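Local coordinates for minor fimbrium subunit Mfa5 (Porphyromonas gingivalis ATCC 33277, PDB 6TO1), which serves as an accessory subunit of the minor fimbriae, pili that mediate biofilm formation and adhesion to host cells and other oral bacteria, at residues T239-V244 with A314-D319. Residues are numbered along the deposited sequence; the frame is centred on the assembly and turned at random.
With CA (calcium ion), chain F; PO4 (phosphate ion), chain C.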
# COMPACT_ATOMS: atom_id res chain seq x y z
N THR A 239 -45.24 5.39 -4.85
CA THR A 239 -46.68 5.21 -4.91
C THR A 239 -47.12 3.76 -4.73
O THR A 239 -48.32 3.49 -4.83
CB THR A 239 -47.23 5.74 -6.25
OG1 THR A 239 -46.64 5.02 -7.34
CG2 THR A 239 -46.99 7.22 -6.42
N GLU A 240 -46.20 2.84 -4.51
CA GLU A 240 -46.50 1.42 -4.32
C GLU A 240 -45.60 0.87 -3.22
O GLU A 240 -44.48 1.35 -3.03
CB GLU A 240 -46.27 0.60 -5.59
CG GLU A 240 -47.03 1.12 -6.82
CD GLU A 240 -48.39 0.48 -6.99
OE1 GLU A 240 -48.76 -0.43 -6.22
OE2 GLU A 240 -49.13 0.92 -7.92
N GLN A 241 -46.07 -0.17 -2.54
CA GLN A 241 -45.27 -0.82 -1.51
C GLN A 241 -45.75 -2.25 -1.29
O GLN A 241 -46.77 -2.69 -1.82
CB GLN A 241 -45.30 -0.02 -0.21
CG GLN A 241 -46.60 -0.16 0.56
CD GLN A 241 -46.49 0.39 1.98
OE1 GLN A 241 -46.54 1.58 2.19
NE2 GLN A 241 -46.33 -0.50 2.94
N TYR A 242 -44.98 -2.98 -0.46
CA TYR A 242 -45.35 -4.34 -0.13
C TYR A 242 -46.36 -4.37 1.02
O TYR A 242 -46.36 -3.49 1.90
CB TYR A 242 -44.12 -5.16 0.28
CG TYR A 242 -43.18 -5.44 -0.87
CD1 TYR A 242 -43.67 -5.98 -2.07
CD2 TYR A 242 -41.82 -5.16 -0.77
CE1 TYR A 242 -42.84 -6.22 -3.12
CE2 TYR A 242 -40.97 -5.40 -1.83
CZ TYR A 242 -41.49 -5.93 -3.01
OH TYR A 242 -40.66 -6.17 -4.07
N PRO A 243 -47.15 -5.44 1.08
CA PRO A 243 -48.11 -5.59 2.18
C PRO A 243 -47.42 -5.70 3.53
O PRO A 243 -46.31 -6.22 3.65
CB PRO A 243 -48.84 -6.90 1.85
CG PRO A 243 -48.60 -7.14 0.40
CD PRO A 243 -47.26 -6.53 0.10
N VAL A 244 -48.13 -5.26 4.55
CA VAL A 244 -47.70 -5.34 5.93
C VAL A 244 -48.43 -6.52 6.59
O VAL A 244 -49.66 -6.58 6.58
CB VAL A 244 -48.01 -4.04 6.68
CG1 VAL A 244 -47.73 -4.19 8.17
CG2 VAL A 244 -47.22 -2.85 6.11
N ALA A 314 -45.85 -7.93 -5.37
CA ALA A 314 -47.06 -7.68 -4.60
C ALA A 314 -47.21 -6.18 -4.33
O ALA A 314 -46.24 -5.42 -4.26
CB ALA A 314 -47.04 -8.44 -3.27
N ARG A 315 -48.46 -5.78 -4.15
CA ARG A 315 -48.83 -4.39 -3.97
C ARG A 315 -49.86 -4.27 -2.85
O ARG A 315 -50.55 -5.24 -2.53
CB ARG A 315 -49.49 -3.79 -5.21
CG ARG A 315 -48.79 -3.95 -6.48
CD ARG A 315 -49.81 -3.71 -7.60
NE ARG A 315 -50.24 -2.33 -7.63
CZ ARG A 315 -51.35 -1.88 -8.21
NH1 ARG A 315 -52.17 -2.73 -8.84
NH2 ARG A 315 -51.64 -0.60 -8.16
N ILE A 316 -49.99 -3.06 -2.29
CA ILE A 316 -51.14 -2.70 -1.47
C ILE A 316 -52.02 -1.77 -2.30
O ILE A 316 -51.54 -0.76 -2.80
CB ILE A 316 -50.74 -1.97 -0.18
CG1 ILE A 316 -49.82 -2.82 0.65
CG2 ILE A 316 -52.00 -1.57 0.60
CD1 ILE A 316 -49.49 -2.18 2.01
N THR A 317 -53.31 -2.10 -2.41
CA THR A 317 -54.22 -1.29 -3.19
C THR A 317 -55.47 -1.01 -2.35
O THR A 317 -55.73 -1.65 -1.33
CB THR A 317 -54.61 -1.94 -4.53
OG1 THR A 317 -55.15 -3.24 -4.29
CG2 THR A 317 -53.39 -2.04 -5.41
N PHE A 318 -56.17 0.02 -2.78
CA PHE A 318 -57.54 0.29 -2.37
C PHE A 318 -58.29 0.60 -3.66
O PHE A 318 -57.79 1.38 -4.47
CB PHE A 318 -57.64 1.49 -1.44
CG PHE A 318 -59.09 1.88 -1.16
CD1 PHE A 318 -59.83 1.15 -0.27
CD2 PHE A 318 -59.67 2.94 -1.83
CE1 PHE A 318 -61.15 1.48 -0.01
CE2 PHE A 318 -61.00 3.29 -1.59
CZ PHE A 318 -61.71 2.56 -0.67
N ASP A 319 -59.46 -0.01 -3.86
CA ASP A 319 -60.27 0.30 -5.06
C ASP A 319 -59.50 -0.04 -6.34
O ASP A 319 -59.64 0.62 -7.38
CB ASP A 319 -60.67 1.79 -5.04
CG ASP A 319 -61.82 2.14 -6.02
OD1 ASP A 319 -62.61 1.27 -6.40
OD2 ASP A 319 -61.93 3.34 -6.40
CA CA F . -63.69 5.05 -7.14
P PO4 C . -46.41 6.72 -11.07
O1 PO4 C . -46.82 5.89 -12.29
O2 PO4 C . -46.48 5.86 -9.82
O3 PO4 C . -47.43 7.84 -10.93
O4 PO4 C . -45.08 7.35 -11.27
O HOH W 1 -48.88 -0.69 -3.40
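NE and NH2 of Arg315 each take one oxygen of Glu240. Arg315 NE reaches Glu240 OE1 at 2.8 Å. That bond is almost straight, 174° at the hydrogen. Arg315 NH2 meets the syn lone pair of Glu240 OE2 at 2.9 Å, in a more bent bond. The carboxylate and guanidinium planes are turned 51° apart, and NE meets OE1 from above the carboxylate plane. A bend at chi3 (68°) brings the guanidinium alongside the carboxylate. The paired bonds hold it there, and Thr317 CG2 lies over one face. Ile316 N gives a weak bond to Gln241 O (3.3 Å). A water accepts from Gln241 N and sits close to Glu240 OE1 and Ile316 O.

Both segments are loops of the von Willebrand factor A domain. Residues 239-244 follow strand 227-234 of its central sheet, on the side of the magnesium site. There Thr239 OG1 bonds a phosphate ion, probably from the crystallisation liquor, that Thr207 and Ser137 also hold. Residues 314-319 run on to Asp319, whose OD2 binds calcium together with Asn280, Asn281, Thr284 and Leu286.

Ile316 CD1 rests against Gln241 CG and NE2 and against Pro243 CA. It merely touches Tyr242 O, whereas Gln241 NE2 donates a nearly straight hydrogen bond to Tyr242 O (3.2 Å), which holds the amide in place. Ala314 CB packs on Pro243 CD at 3.9 Å. The Tyr242 ring passes Ala314 O obliquely, and its OH bonds Leu312 O.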